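Long-range contacts in interphotoreceptor retinoid-binding protein (PDB 1J7X), which probably binds and carries retinoids through the matrix between photoreceptors and pigment epithelium, using a fold related to the S41 peptidases: residues A[110-115]-A[147-152]; A[142-147]-A[204-209]. One frame throughout, in Å; residues are numbered along the deposited sequence.

Interaction 1: A[110-115]-A[147-152]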
# COMPACT_ATOMS: atom_id res chain seq x y z
N TYR A 110 -1.33 -18.65 -12.52
CA TYR A 110 -0.31 -17.64 -12.38
C TYR A 110 -0.83 -16.33 -13.00
O TYR A 110 -1.30 -16.34 -14.19
CB TYR A 110 0.98 -18.02 -13.12
CG TYR A 110 2.04 -16.92 -13.08
CD1 TYR A 110 2.84 -16.73 -11.91
CD2 TYR A 110 2.21 -16.06 -14.13
CE1 TYR A 110 3.82 -15.72 -11.89
CE2 TYR A 110 3.11 -15.05 -14.04
CZ TYR A 110 3.95 -14.87 -12.94
OH TYR A 110 4.89 -13.91 -12.95
N LEU A 111 -0.93 -15.28 -12.19
CA LEU A 111 -1.43 -13.95 -12.62
C LEU A 111 -0.40 -12.93 -12.30
O LEU A 111 0.01 -12.76 -11.14
CB LEU A 111 -2.71 -13.59 -11.88
CG LEU A 111 -3.22 -12.20 -12.01
CD1 LEU A 111 -3.42 -11.79 -13.44
CD2 LEU A 111 -4.45 -12.10 -11.27
N ARG A 112 0.13 -12.25 -13.31
CA ARG A 112 1.01 -11.15 -13.14
C ARG A 112 0.48 -9.91 -13.76
O ARG A 112 -0.04 -9.96 -14.89
CB ARG A 112 2.43 -11.43 -13.70
CG ARG A 112 3.35 -10.23 -13.70
CD ARG A 112 4.71 -10.54 -14.22
NE ARG A 112 5.45 -9.32 -14.44
CZ ARG A 112 6.63 -9.29 -14.99
NH1 ARG A 112 7.20 -10.45 -15.41
NH2 ARG A 112 7.25 -8.13 -15.19
N PHE A 113 0.64 -8.74 -13.03
CA PHE A 113 0.37 -7.44 -13.58
C PHE A 113 1.25 -6.47 -12.77
O PHE A 113 1.53 -6.78 -11.62
CB PHE A 113 -1.10 -7.04 -13.64
CG PHE A 113 -1.81 -7.04 -12.30
CD1 PHE A 113 -2.12 -8.23 -11.68
CD2 PHE A 113 -2.08 -5.85 -11.68
CE1 PHE A 113 -2.75 -8.21 -10.51
CE2 PHE A 113 -2.77 -5.88 -10.51
CZ PHE A 113 -3.06 -7.02 -9.93
N ASP A 114 1.72 -5.41 -13.38
CA ASP A 114 2.74 -4.59 -12.81
C ASP A 114 2.37 -3.10 -12.44
O ASP A 114 3.27 -2.28 -12.17
CB ASP A 114 3.91 -4.53 -13.73
CG ASP A 114 4.53 -5.85 -14.01
OD1 ASP A 114 4.25 -6.85 -13.37
OD2 ASP A 114 5.34 -5.94 -14.98
N GLN A 115 1.07 -2.81 -12.51
CA GLN A 115 0.58 -1.53 -12.09
C GLN A 115 -0.86 -1.69 -11.60
O GLN A 115 -1.44 -2.69 -11.90
CB GLN A 115 0.68 -0.56 -13.26
CG GLN A 115 -0.15 -0.86 -14.39
CD GLN A 115 -0.09 0.22 -15.43
OE1 GLN A 115 0.87 0.24 -16.27
NE2 GLN A 115 -1.15 1.03 -15.49
N LEU A 147 3.30 -9.84 -7.70
CA LEU A 147 3.41 -8.44 -7.65
C LEU A 147 4.82 -7.95 -7.48
O LEU A 147 5.09 -6.78 -7.09
CB LEU A 147 2.56 -7.93 -6.44
CG LEU A 147 1.12 -8.25 -6.53
CD1 LEU A 147 0.30 -7.73 -5.12
CD2 LEU A 147 0.48 -7.76 -7.79
N ARG A 148 5.74 -8.85 -7.70
CA ARG A 148 7.15 -8.51 -7.58
C ARG A 148 7.57 -7.35 -8.44
O ARG A 148 8.56 -6.70 -8.11
CB ARG A 148 8.11 -9.71 -7.88
CG ARG A 148 7.99 -10.80 -6.82
CD ARG A 148 8.78 -12.07 -7.23
NE ARG A 148 8.24 -12.66 -8.42
CZ ARG A 148 8.79 -13.71 -9.04
NH1 ARG A 148 9.83 -14.32 -8.47
NH2 ARG A 148 8.22 -14.21 -10.13
N TYR A 149 6.91 -7.11 -9.57
CA TYR A 149 7.26 -6.03 -10.46
C TYR A 149 6.24 -4.92 -10.48
O TYR A 149 6.24 -4.09 -11.36
CB TYR A 149 7.40 -6.68 -11.90
CG TYR A 149 8.19 -7.98 -11.86
CD1 TYR A 149 9.53 -7.96 -11.74
CD2 TYR A 149 7.54 -9.22 -11.76
CE1 TYR A 149 10.27 -9.13 -11.62
CE2 TYR A 149 8.25 -10.40 -11.64
CZ TYR A 149 9.64 -10.35 -11.62
OH TYR A 149 10.36 -11.52 -11.40
N ASN A 150 5.33 -4.93 -9.48
CA ASN A 150 4.21 -4.03 -9.45
C ASN A 150 4.47 -2.86 -8.57
O ASN A 150 4.51 -2.92 -7.34
CB ASN A 150 2.99 -4.78 -9.15
CG ASN A 150 1.70 -4.01 -9.36
OD1 ASN A 150 1.58 -2.79 -9.14
ND2 ASN A 150 0.67 -4.73 -9.81
N VAL A 151 4.71 -1.74 -9.25
CA VAL A 151 5.03 -0.47 -8.61
C VAL A 151 3.79 0.33 -8.28
O VAL A 151 3.81 1.43 -7.75
CB VAL A 151 5.93 0.38 -9.54
CG1 VAL A 151 7.22 -0.41 -9.75
CG2 VAL A 151 5.19 0.80 -10.83
N GLY A 152 2.65 -0.34 -8.30
CA GLY A 152 1.39 0.23 -7.84
C GLY A 152 0.79 1.29 -8.74
O GLY A 152 0.59 1.10 -10.02
O HOH W 1 4.40 -7.85 -10.82

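Interaction 2: A[142-147]-A[204-209]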
# COMPACT_ATOMS: atom_id res chain seq x y z
N ASN A 142 -5.45 -23.38 -7.09
CA ASN A 142 -4.64 -22.41 -6.33
C ASN A 142 -4.18 -21.31 -7.29
O ASN A 142 -4.14 -21.51 -8.54
CB ASN A 142 -3.41 -23.10 -5.78
CG ASN A 142 -3.73 -24.01 -4.64
OD1 ASN A 142 -4.09 -23.55 -3.55
ND2 ASN A 142 -3.62 -25.31 -4.90
N LEU A 143 -3.94 -20.12 -6.77
CA LEU A 143 -3.55 -18.98 -7.61
C LEU A 143 -2.37 -18.25 -7.01
O LEU A 143 -2.32 -17.98 -5.83
CB LEU A 143 -4.71 -18.00 -7.72
CG LEU A 143 -4.41 -16.70 -8.47
CD1 LEU A 143 -4.18 -17.03 -9.95
CD2 LEU A 143 -5.50 -15.65 -8.43
N ILE A 144 -1.43 -17.95 -7.84
CA ILE A 144 -0.23 -17.18 -7.48
C ILE A 144 -0.37 -15.84 -8.10
O ILE A 144 -0.38 -15.77 -9.32
CB ILE A 144 1.08 -17.84 -7.96
CG1 ILE A 144 1.33 -19.12 -7.15
CG2 ILE A 144 2.22 -16.94 -7.75
CD1 ILE A 144 0.20 -20.07 -7.07
N ILE A 145 -0.41 -14.76 -7.34
CA ILE A 145 -0.50 -13.42 -7.88
C ILE A 145 0.89 -12.81 -7.70
O ILE A 145 1.37 -12.65 -6.55
CB ILE A 145 -1.60 -12.61 -7.12
CG1 ILE A 145 -2.94 -13.32 -7.10
CG2 ILE A 145 -1.64 -11.15 -7.68
CD1 ILE A 145 -4.00 -12.49 -6.36
N ASP A 146 1.56 -12.56 -8.81
CA ASP A 146 2.90 -12.06 -8.84
C ASP A 146 2.97 -10.50 -8.85
O ASP A 146 2.65 -9.88 -9.84
CB ASP A 146 3.62 -12.60 -10.04
CG ASP A 146 5.10 -12.38 -9.96
OD1 ASP A 146 5.59 -11.62 -9.07
OD2 ASP A 146 5.81 -13.02 -10.77
N LEU A 147 3.30 -9.84 -7.70
CA LEU A 147 3.41 -8.44 -7.65
C LEU A 147 4.82 -7.95 -7.48
O LEU A 147 5.09 -6.78 -7.09
CB LEU A 147 2.56 -7.93 -6.44
CG LEU A 147 1.12 -8.25 -6.53
CD1 LEU A 147 0.30 -7.73 -5.12
CD2 LEU A 147 0.48 -7.76 -7.79
N GLY A 204 -6.68 -21.59 -2.66
CA GLY A 204 -5.44 -21.03 -2.16
C GLY A 204 -4.93 -19.88 -3.02
O GLY A 204 -4.95 -19.92 -4.23
N VAL A 205 -4.48 -18.83 -2.36
CA VAL A 205 -3.96 -17.67 -3.00
C VAL A 205 -2.60 -17.29 -2.37
O VAL A 205 -2.47 -17.22 -1.13
CB VAL A 205 -4.90 -16.48 -2.94
CG1 VAL A 205 -4.27 -15.29 -3.70
CG2 VAL A 205 -6.28 -16.80 -3.54
N TYR A 206 -1.63 -17.13 -3.21
CA TYR A 206 -0.26 -16.79 -2.86
C TYR A 206 0.23 -15.54 -3.59
O TYR A 206 0.19 -15.50 -4.80
CB TYR A 206 0.62 -17.97 -3.16
CG TYR A 206 0.14 -19.20 -2.45
CD1 TYR A 206 -0.86 -20.00 -3.00
CD2 TYR A 206 0.61 -19.54 -1.16
CE1 TYR A 206 -1.38 -21.12 -2.33
CE2 TYR A 206 0.18 -20.63 -0.54
CZ TYR A 206 -0.87 -21.43 -1.09
OH TYR A 206 -1.34 -22.49 -0.35
N VAL A 207 0.58 -14.47 -2.83
CA VAL A 207 1.00 -13.20 -3.40
C VAL A 207 2.47 -13.02 -3.28
O VAL A 207 3.01 -13.16 -2.18
CB VAL A 207 0.30 -12.04 -2.70
CG1 VAL A 207 0.68 -10.78 -3.33
CG2 VAL A 207 -1.20 -12.25 -2.79
N LEU A 208 3.15 -12.83 -4.38
CA LEU A 208 4.59 -12.67 -4.44
C LEU A 208 4.93 -11.21 -4.35
O LEU A 208 4.42 -10.37 -5.12
CB LEU A 208 5.17 -13.26 -5.73
CG LEU A 208 4.76 -14.69 -6.10
CD1 LEU A 208 5.63 -15.14 -7.27
CD2 LEU A 208 4.81 -15.64 -5.00
N THR A 209 5.90 -10.86 -3.47
CA THR A 209 6.32 -9.50 -3.33
C THR A 209 7.82 -9.30 -3.42
O THR A 209 8.57 -10.25 -3.16
CB THR A 209 5.90 -8.92 -1.92
OG1 THR A 209 6.54 -9.77 -0.93
CG2 THR A 209 4.36 -8.95 -1.79

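Interaction 1: A[110-115]-A[147-152]
R112 lies against the ring of Y149. Its extended chain crosses that side chain at about a right angle. From CB the chain runs out to CD, the first atom to come near the ring, 4.0 Å from Y149 CD2. NE and CZ both come to 3.4 Å from Y149 CD2. That ring atom sits over the centre of one guanidinium face, and the two planes are 30° apart. NH1 reaches over toward CE2 of Y149, while NH2 lies near CG and CB of the same residue. The guanidinium also grips D114 side-on. NE gives a nearly straight, in-plane bond to D114 OD1 (2.9 Å), and NH2 pairs with D114 OD2. An alanine here would remove this cover from the Y149 ring and would probably leave the D114 carboxylate without its charged mate.

With CG anti to the carbonyl carbon (chi1 -60°), the D114 carboxylate is turned alongside Y149 CB and up to the R112 guanidinium. A water joins D114 and Y149, donating a hydrogen bond to D114 OD1 and accepting one from Y149 N.

The segment 147-152 is the loop that follows strand 142-146. It starts with a type I beta turn from L147 to N150. An Asx turn comes next: N150 OD1 accepts from G152 N at 2.8 Å, in the carbonyl plane. The other end of this amide reaches the backbone of F113. N150 ND2 donates to F113 O at 2.9 Å, from above the carbonyl plane and with a bent N-H angle of 132°. A weak bond from V151 N to D114 O lies further on. L147 CD2 sits over one face of the F113 ring, 4.2 Å from F113 CZ, and F99 and F116 also meet this ring.

Interaction 2: A[142-147]-A[204-209]
I144 turns CG1 anti to its carbonyl carbon (chi1 -70°), which leaves CG2 pointing across to the neighbouring strand. L208 sets its CG in the same way (chi1 -50°), and the two branches meet with I144 CG2 3.8 Å from L208 CG. The other arm of I144 ends at CD1, which lies obliquely to the Y206 ring. L208 CD1 and CB also lie beside the carboxylate of D146, with L208 CB 3.7 Å from D146 OD1. The apolar side chain thus borders this acid, whose OD2 is bound by Y110 and R148.

N142 OD1 comes to the edge of the Y206 ring, in its plane, 3.8 Å from Y206 CE1. The same oxygen touches G204 CA at 3.2 Å. With N142 turned this way, the oxygen crowds the place where a CB on residue 204 would sit.

The strands 142-146 and 204-209 run parallel, their axes 17° apart, at the middle of the mixed sheet. Strand 108-112 flanks one of them and strand 231-234 the other. The pair belongs to the beta-beta-alpha spiral of this protein, consistent with the ClpP/crotonase clan that includes the S41 family. N142, I144, D146, Y206 and L208 share one sheet face, where I294 and I295 of helix 287-296 pack on several of them. L143, I145, V205 and V207 occupy the opposite face. There I145 CD1 meets V205 CG1 at 3.9 Å, and L147 CD1 presses on V207 CG1 at 3.6 Å.

The backbone bonds follow the usual parallel pattern. L143 and I145 each donate to one residue and accept from another: L143 N reaches G204 O at 2.7 Å, and Y206 N returns to L143 O. I145 repeats this with Y206 O and L208 N. The last bond is L147 N to L208 O, 2.9 Å.

Overall arrangement
Interaction 2 is buried and lies within the mixed sheet. Interaction 1 is only partly buried and joins the 110-115 segment to the loop after strand 142-146. Both use the polypeptide from N142 onward: strand 142-146 pairs with 204-209, then the chain continues as the loop 147-152, which packs on 110-115. L147 belongs to both. The strand pair is held by regular backbone bonds and aliphatic contacts. The loop contact depends more on side chains, with a guanidinium over a ring, a hydrogen bond from a side-chain amide and a bridging water. Y110 OH to D146 OD2, 2.5 Å, probably hydrogen-bonds the two contacts together, and R148 packs against L208.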